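Glucokinase (Leishmania braziliensis MHOM/BR/75/M2904, PDB 6EDI) probably phosphorylates D-glucose, using ATP as the phosphate donor. Local coordinates at residues A34-G39 against H68-R73; V54-A59 against A104-R109. One frame throughout, in Å; residues are numbered along the deposited sequence.

In the fold
Contacts 1 and 2 lie side by side at the six-stranded mixed sheet of this actin-like ATPase fold, with centres about 7 Å apart. Their strands, 67-75 and 51-58, are antiparallel neighbours, and Ile70 and Phe56 are paired by backbone hydrogen bonding. Trp36 of contact 1 also packs on Phe56 of contact 2, giving continuous apolar packing. Arg109 gives a polar link: its NH2 lies 2.8 Å from the O of Trp36, and its NH1 lies 2.9 Å from the O of Gly39. Both are probable hydrogen bonds. Gln58 NE2 adds a bond to the O of Ser35. Both contacts are structural packing, and their centres lie about 23 and 24 Å from the centre of the chain.

Contact 1 of 2, residues A34-G39 against H68-R73; sequences ASWSSG and HIIYVR
Trp36 reaches from the short 3-10 turn 34-37 to Ile70 on strand 67-75. The CZ2 side of its indole makes the closest approach. CZ2 lies 3.3 Å from CG1 of Ile70, a close approach for two carbons. On the same CG1, CE2 of Trp36 follows at 3.8 Å and NE1 of Trp36 at 3.9 Å. The CG1 methylene thus lies along the CZ2-CE2-NE1 side of the indole, nearest CZ2. The isoleucine chain meets the indole at a slant. In Ile70, CG1 stands beside the backbone N and anti to the carbonyl carbon (chi1 -65°), and this branch makes the contact. At the far end of the indole, CH2 of Trp36 comes 4.0 Å from the backbone O of His68. CZ2 of Trp36 also passes CB of His68 at 4.4 Å. The imidazole has a different partner: NE2 of His68 is hydrogen-bonded to Gln17 on the edge strand 16-20. Trp36 also packs on Phe56 and Gln58 of the neighbouring strand 51-58, so its side chain touches residues of two adjacent strands of the six-stranded mixed sheet. No hydrogen bond crosses between 34-39 and 68-73. Between these two segments the chemistry is buried van der Waals packing, while polar ties of the loop run through its backbone carbonyls to Gln58 and Arg109.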
ATOM      1  N   ALA A  34     -18.527  36.050  -5.224  1.00 45.87           N
ATOM      2  CA  ALA A  34     -17.615  36.180  -6.362  1.00 40.76           C
ATOM      3  C   ALA A  34     -16.435  35.210  -6.345  1.00 38.92           C
ATOM      4  O   ALA A  34     -15.815  34.973  -7.379  1.00 37.51           O
ATOM      5  CB  ALA A  34     -17.110  37.615  -6.469  1.00 45.44           C
ATOM      6  N   SER A  35     -16.102  34.668  -5.179  1.00 41.72           N
ATOM      7  CA  SER A  35     -15.049  33.661  -5.108  1.00 38.74           C
ATOM      8  C   SER A  35     -15.287  32.570  -6.138  1.00 39.03           C
ATOM      9  O   SER A  35     -14.359  32.130  -6.807  1.00 33.50           O
ATOM     10  CB  SER A  35     -14.978  33.065  -3.713  1.00 41.89           C
ATOM     11  OG  SER A  35     -14.757  34.082  -2.761  1.00 49.83           O
ATOM     12  N   TRP A  36     -16.546  32.172  -6.287  1.00 32.28           N
ATOM     13  CA  TRP A  36     -16.941  31.194  -7.292  1.00 35.41           C
ATOM     14  C   TRP A  36     -16.671  31.633  -8.736  1.00 38.28           C
ATOM     15  O   TRP A  36     -16.600  30.790  -9.632  1.00 36.66           O
ATOM     16  CB  TRP A  36     -18.422  30.824  -7.129  1.00 38.72           C
ATOM     17  CG  TRP A  36     -18.676  30.124  -5.837  1.00 39.16           C
ATOM     18  CD1 TRP A  36     -19.375  30.593  -4.756  1.00 35.21           C
ATOM     19  CD2 TRP A  36     -18.180  28.834  -5.471  1.00 33.22           C
ATOM     20  NE1 TRP A  36     -19.351  29.658  -3.746  1.00 37.31           N
ATOM     21  CE2 TRP A  36     -18.622  28.570  -4.163  1.00 34.19           C
ATOM     22  CE3 TRP A  36     -17.411  27.872  -6.132  1.00 31.70           C
ATOM     23  CZ2 TRP A  36     -18.315  27.375  -3.501  1.00 36.20           C
ATOM     24  CZ3 TRP A  36     -17.109  26.697  -5.482  1.00 31.23           C
ATOM     25  CH2 TRP A  36     -17.566  26.450  -4.183  1.00 33.94           C
ATOM     26  N   SER A  37     -16.552  32.940  -8.968  1.00 37.55           N
ATOM     27  CA  SER A  37     -16.347  33.453 -10.326  1.00 37.40           C
ATOM     28  C   SER A  37     -14.963  33.147 -10.904  1.00 36.13           C
ATOM     29  O   SER A  37     -14.770  33.223 -12.119  1.00 38.68           O
ATOM     30  CB  SER A  37     -16.609  34.962 -10.390  1.00 35.72           C
ATOM     31  OG  SER A  37     -17.889  35.272  -9.883  1.00 35.92           O
ATOM     32  N   SER A  38     -14.002  32.803 -10.052  1.00 37.14           N
ATOM     33  CA  SER A  38     -12.651  32.530 -10.546  1.00 35.21           C
ATOM     34  C   SER A  38     -11.973  31.320  -9.899  1.00 37.69           C
ATOM     35  O   SER A  38     -12.378  30.852  -8.833  1.00 29.34           O
ATOM     36  CB  SER A  38     -11.769  33.762 -10.375  1.00 36.95           C
ATOM     37  OG  SER A  38     -11.431  33.939  -9.013  1.00 44.82           O
ATOM     38  N   GLY A  39     -10.934  30.822 -10.558  1.00 33.47           N
ATOM     39  CA  GLY A  39     -10.196  29.671 -10.055  1.00 35.23           C
ATOM     40  C   GLY A  39     -10.755  28.337 -10.502  1.00 32.97           C
ATOM     41  O   GLY A  39     -11.877  28.261 -11.016  1.00 30.68           O
ATOM     42  N   HIS A  68     -13.685  26.136   0.464  1.00 33.65           N
ATOM     43  CA  HIS A  68     -15.127  26.359   0.443  1.00 34.26           C
ATOM     44  C   HIS A  68     -15.827  25.216  -0.285  1.00 31.15           C
ATOM     45  O   HIS A  68     -15.354  24.736  -1.317  1.00 31.09           O
ATOM     46  CB  HIS A  68     -15.472  27.707  -0.215  1.00 37.29           C
ATOM     47  CG  HIS A  68     -14.974  28.899   0.542  1.00 40.80           C
ATOM     48  ND1 HIS A  68     -14.469  30.020  -0.081  1.00 52.57           N
ATOM     49  CD2 HIS A  68     -14.905  29.147   1.873  1.00 46.40           C
ATOM     50  CE1 HIS A  68     -14.100  30.902   0.832  1.00 51.89           C
ATOM     51  NE2 HIS A  68     -14.355  30.397   2.025  1.00 51.38           N
ATOM     52  N   ILE A  69     -16.956  24.779   0.266  1.00 30.41           N
ATOM     53  CA  ILE A  69     -17.781  23.776  -0.387  1.00 31.92           C
ATOM     54  C   ILE A  69     -19.227  24.249  -0.358  1.00 30.59           C
ATOM     55  O   ILE A  69     -19.683  24.844   0.618  1.00 33.45           O
ATOM     56  CB  ILE A  69     -17.661  22.382   0.284  1.00 27.36           C
ATOM     57  CG1 ILE A  69     -16.191  21.959   0.386  1.00 32.25           C
ATOM     58  CG2 ILE A  69     -18.434  21.328  -0.494  1.00 31.25           C
ATOM     59  CD1 ILE A  69     -15.953  20.606   1.090  1.00 29.90           C
ATOM     60  N   ILE A  70     -19.922  24.024  -1.466  1.00 27.22           N
ATOM     61  CA  ILE A  70     -21.361  24.211  -1.520  1.00 31.15           C
ATOM     62  C   ILE A  70     -21.939  22.907  -2.026  1.00 29.04           C
ATOM     63  O   ILE A  70     -21.455  22.374  -3.009  1.00 27.74           O
ATOM     64  CB  ILE A  70     -21.745  25.298  -2.522  1.00 26.50           C
ATOM     65  CG1 ILE A  70     -21.225  26.652  -2.081  1.00 33.33           C
ATOM     66  CG2 ILE A  70     -23.263  25.355  -2.661  1.00 36.68           C
ATOM     67  CD1 ILE A  70     -21.710  27.088  -0.748  1.00 39.71           C
ATOM     68  N   TYR A  71     -22.982  22.384  -1.387  1.00 31.39           N
ATOM     69  CA  TYR A  71     -23.580  21.159  -1.897  1.00 26.66           C
ATOM     70  C   TYR A  71     -25.083  21.152  -1.723  1.00 30.60           C
ATOM     71  O   TYR A  71     -25.618  21.809  -0.830  1.00 31.48           O
ATOM     72  CB  TYR A  71     -22.964  19.914  -1.234  1.00 30.49           C
ATOM     73  CG  TYR A  71     -23.227  19.814   0.248  1.00 34.52           C
ATOM     74  CD1 TYR A  71     -24.405  19.250   0.737  1.00 37.20           C
ATOM     75  CD2 TYR A  71     -22.304  20.289   1.165  1.00 37.85           C
ATOM     76  CE1 TYR A  71     -24.649  19.170   2.091  1.00 34.19           C
ATOM     77  CE2 TYR A  71     -22.549  20.202   2.525  1.00 35.93           C
ATOM     78  CZ  TYR A  71     -23.714  19.644   2.975  1.00 34.74           C
ATOM     79  OH  TYR A  71     -23.932  19.565   4.331  1.00 40.26           O
ATOM     80  N   VAL A  72     -25.746  20.402  -2.596  1.00 26.86           N
ATOM     81  CA  VAL A  72     -27.172  20.133  -2.496  1.00 33.26           C
ATOM     82  C   VAL A  72     -27.320  18.712  -1.981  1.00 33.31           C
ATOM     83  O   VAL A  72     -26.638  17.802  -2.456  1.00 34.41           O
ATOM     84  CB  VAL A  72     -27.832  20.229  -3.880  1.00 34.62           C
ATOM     85  CG1 VAL A  72     -29.302  19.842  -3.808  1.00 35.71           C
ATOM     86  CG2 VAL A  72     -27.671  21.626  -4.435  1.00 32.59           C
ATOM     87  N   ARG A  73     -28.178  18.508  -0.990  1.00 30.83           N
ATOM     88  CA  ARG A  73     -28.420  17.146  -0.537  1.00 35.73           C
ATOM     89  C   ARG A  73     -29.578  16.569  -1.329  1.00 38.59           C
ATOM     90  O   ARG A  73     -30.700  17.068  -1.255  1.00 36.77           O
ATOM     91  CB  ARG A  73     -28.711  17.096   0.962  1.00 37.59           C
ATOM     92  CG  ARG A  73     -28.984  15.690   1.480  1.00 43.29           C
ATOM     93  CD  ARG A  73     -29.344  15.707   2.955  1.00 47.64           C
ATOM     94  NE  ARG A  73     -28.354  16.421   3.764  1.00 43.46           N
ATOM     95  CZ  ARG A  73     -27.260  15.862   4.271  1.00 47.36           C
ATOM     96  NH1 ARG A  73     -27.004  14.581   4.041  1.00 48.94           N
ATOM     97  NH2 ARG A  73     -26.411  16.583   4.997  1.00 47.22           N
TER

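Contact 2 of 2, residues V54-A59 against A104-R109; sequences VGFSQA and ASFLRR
Phe106 points its ring from helix 104-107 at Phe56 on strand 51-58. From CB, the side chain leaves with CG anti to the backbone N (chi1 -169°), which sends the ring toward the strand. The CE2 and CZ corner does the touching. CE2 of Phe106 lies 3.5 Å from CE1 of Phe56 and 3.6 Å from CD1 of Phe56. CE2 of Phe106 stands 3.5 Å above the Phe56 plane, offset toward the rim. The tip atom CZ of Phe106 comes next, 3.8 Å from CD1 of Phe56. CZ of Phe106 is also 3.9 Å from CG of Phe56. This is a T-shaped pair: the edge of Phe106 meets a face of Phe56, with planes at 78° and centroids 4.9 Å apart. Both rings also touch Ile41 of strand 41-48. Helix 84-98 adds Val91 and Leu95 against Phe56. Within 104-109, NE of Arg109 donates to the backbone O of Ser105 at 3.1 Å. The edge-to-face geometry brings the slightly positive C-H rim of Phe106 to the pi cloud of Phe56, so a weak electrostatic attraction probably adds to the apolar packing.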
ATOM      1  N   VAL A  54     -24.167  16.594  -3.551  1.00 31.25           N
ATOM      2  CA  VAL A  54     -23.482  16.888  -4.809  1.00 26.94           C
ATOM      3  C   VAL A  54     -23.169  18.376  -4.827  1.00 27.52           C
ATOM      4  O   VAL A  54     -24.045  19.189  -4.583  1.00 27.32           O
ATOM      5  CB  VAL A  54     -24.393  16.573  -6.008  1.00 27.61           C
ATOM      6  CG1 VAL A  54     -23.662  16.785  -7.325  1.00 29.06           C
ATOM      7  CG2 VAL A  54     -24.916  15.168  -5.916  1.00 28.26           C
ATOM      8  N   GLY A  55     -21.932  18.751  -5.117  1.00 26.51           N
ATOM      9  CA  GLY A  55     -21.624  20.167  -5.153  1.00 27.13           C
ATOM     10  C   GLY A  55     -20.262  20.508  -5.723  1.00 27.54           C
ATOM     11  O   GLY A  55     -19.725  19.792  -6.555  1.00 27.77           O
ATOM     12  N   PHE A  56     -19.716  21.622  -5.253  1.00 30.07           N
ATOM     13  CA  PHE A  56     -18.532  22.222  -5.848  1.00 30.07           C
ATOM     14  C   PHE A  56     -17.624  22.715  -4.746  1.00 29.21           C
ATOM     15  O   PHE A  56     -18.091  23.147  -3.690  1.00 29.35           O
ATOM     16  CB  PHE A  56     -18.949  23.394  -6.742  1.00 26.81           C
ATOM     17  CG  PHE A  56     -19.885  23.003  -7.826  1.00 28.61           C
ATOM     18  CD1 PHE A  56     -19.403  22.478  -9.012  1.00 30.71           C
ATOM     19  CD2 PHE A  56     -21.259  23.118  -7.643  1.00 35.25           C
ATOM     20  CE1 PHE A  56     -20.270  22.090 -10.015  1.00 36.49           C
ATOM     21  CE2 PHE A  56     -22.142  22.739  -8.633  1.00 32.88           C
ATOM     22  CZ  PHE A  56     -21.656  22.227  -9.824  1.00 33.65           C
ATOM     23  N   SER A  57     -16.322  22.649  -4.987  1.00 26.42           N
ATOM     24  CA  SER A  57     -15.357  23.112  -4.003  1.00 31.34           C
ATOM     25  C   SER A  57     -14.289  23.940  -4.696  1.00 28.50           C
ATOM     26  O   SER A  57     -14.053  23.792  -5.894  1.00 27.66           O
ATOM     27  CB  SER A  57     -14.686  21.930  -3.307  1.00 28.77           C
ATOM     28  OG  SER A  57     -14.017  21.135  -4.266  1.00 33.72           O
ATOM     29  N   GLN A  58     -13.644  24.812  -3.936  1.00 29.35           N
ATOM     30  CA  GLN A  58     -12.504  25.544  -4.460  1.00 35.56           C
ATOM     31  C   GLN A  58     -11.638  25.930  -3.278  1.00 37.98           C
ATOM     32  O   GLN A  58     -12.088  25.868  -2.132  1.00 35.52           O
ATOM     33  CB  GLN A  58     -12.987  26.795  -5.196  1.00 33.46           C
ATOM     34  CG  GLN A  58     -13.892  27.654  -4.338  1.00 34.98           C
ATOM     35  CD  GLN A  58     -14.192  29.001  -4.960  1.00 39.13           C
ATOM     36  OE1 GLN A  58     -14.705  29.897  -4.289  1.00 43.32           O
ATOM     37  NE2 GLN A  58     -13.868  29.158  -6.245  1.00 39.58           N
ATOM     38  N   ALA A  59     -10.392  26.299  -3.551  1.00 37.69           N
ATOM     39  CA  ALA A  59      -9.528  26.874  -2.530  1.00 46.16           C
ATOM     40  C   ALA A  59      -9.528  28.407  -2.607  1.00 54.25           C
ATOM     41  O   ALA A  59     -10.473  29.023  -3.099  1.00 48.62           O
ATOM     42  CB  ALA A  59      -8.114  26.343  -2.679  1.00 49.81           C
ATOM     43  N   ALA A 104     -21.708  28.524 -18.718  1.00 44.67           N
ATOM     44  CA  ALA A 104     -20.535  28.311 -19.559  1.00 42.41           C
ATOM     45  C   ALA A 104     -19.239  28.697 -18.855  1.00 43.31           C
ATOM     46  O   ALA A 104     -18.286  27.917 -18.832  1.00 44.19           O
ATOM     47  CB  ALA A 104     -20.670  29.056 -20.870  1.00 45.58           C
ATOM     48  N   SER A 105     -19.189  29.906 -18.300  1.00 40.57           N
ATOM     49  CA  SER A 105     -17.965  30.381 -17.649  1.00 44.04           C
ATOM     50  C   SER A 105     -17.609  29.543 -16.414  1.00 44.05           C
ATOM     51  O   SER A 105     -16.437  29.431 -16.041  1.00 38.79           O
ATOM     52  CB  SER A 105     -18.071  31.862 -17.276  1.00 41.63           C
ATOM     53  OG  SER A 105     -19.034  32.074 -16.259  1.00 50.90           O
ATOM     54  N   PHE A 106     -18.623  28.946 -15.793  1.00 39.37           N
ATOM     55  CA  PHE A 106     -18.413  28.091 -14.626  1.00 40.61           C
ATOM     56  C   PHE A 106     -17.837  26.719 -14.998  1.00 34.91           C
ATOM     57  O   PHE A 106     -16.785  26.308 -14.498  1.00 35.57           O
ATOM     58  CB  PHE A 106     -19.733  27.912 -13.870  1.00 41.31           C
ATOM     59  CG  PHE A 106     -19.575  27.281 -12.515  1.00 35.13           C
ATOM     60  CD1 PHE A 106     -18.971  27.989 -11.480  1.00 36.64           C
ATOM     61  CD2 PHE A 106     -20.037  25.995 -12.271  1.00 34.02           C
ATOM     62  CE1 PHE A 106     -18.823  27.420 -10.218  1.00 39.37           C
ATOM     63  CE2 PHE A 106     -19.899  25.417 -11.014  1.00 35.70           C
ATOM     64  CZ  PHE A 106     -19.288  26.135  -9.988  1.00 34.80           C
ATOM     65  N   LEU A 107     -18.537  26.020 -15.884  1.00 34.14           N
ATOM     66  CA  LEU A 107     -18.209  24.644 -16.216  1.00 37.77           C
ATOM     67  C   LEU A 107     -16.842  24.520 -16.881  1.00 37.00           C
ATOM     68  O   LEU A 107     -16.211  23.472 -16.810  1.00 32.12           O
ATOM     69  CB  LEU A 107     -19.298  24.020 -17.097  1.00 36.81           C
ATOM     70  CG  LEU A 107     -20.675  23.792 -16.481  1.00 39.30           C
ATOM     71  CD1 LEU A 107     -21.646  23.235 -17.519  1.00 40.70           C
ATOM     72  CD2 LEU A 107     -20.592  22.857 -15.271  1.00 36.71           C
ATOM     73  N   ARG A 108     -16.380  25.582 -17.532  1.00 37.93           N
ATOM     74  CA  ARG A 108     -15.075  25.508 -18.194  1.00 32.93           C
ATOM     75  C   ARG A 108     -13.941  25.461 -17.184  1.00 34.01           C
ATOM     76  O   ARG A 108     -12.818  25.113 -17.535  1.00 37.61           O
ATOM     77  CB  ARG A 108     -14.854  26.695 -19.128  1.00 41.96           C
ATOM     78  CG  ARG A 108     -15.862  26.805 -20.247  1.00 46.74           C
ATOM     79  CD  ARG A 108     -16.152  25.471 -20.930  1.00 51.18           C
ATOM     80  NE  ARG A 108     -17.096  25.672 -22.028  1.00 58.31           N
ATOM     81  CZ  ARG A 108     -18.406  25.801 -21.857  1.00 51.84           C
ATOM     82  NH1 ARG A 108     -18.913  25.733 -20.632  1.00 47.17           N
ATOM     83  NH2 ARG A 108     -19.203  25.999 -22.904  1.00 55.86           N
ATOM     84  N   ARG A 109     -14.229  25.821 -15.937  1.00 32.25           N
ATOM     85  CA  ARG A 109     -13.206  25.811 -14.896  1.00 30.48           C
ATOM     86  C   ARG A 109     -13.246  24.551 -14.037  1.00 27.58           C
ATOM     87  O   ARG A 109     -12.480  24.431 -13.085  1.00 29.02           O
ATOM     88  CB  ARG A 109     -13.273  27.077 -14.042  1.00 31.79           C
ATOM     89  CG  ARG A 109     -12.884  28.350 -14.805  1.00 33.61           C
ATOM     90  CD  ARG A 109     -13.071  29.580 -13.949  1.00 35.22           C
ATOM     91  NE  ARG A 109     -14.483  29.858 -13.706  1.00 36.13           N
ATOM     92  CZ  ARG A 109     -15.050  29.901 -12.505  1.00 38.78           C
ATOM     93  NH1 ARG A 109     -14.325  29.688 -11.413  1.00 37.46           N
ATOM     94  NH2 ARG A 109     -16.346  30.169 -12.396  1.00 36.39           N
TER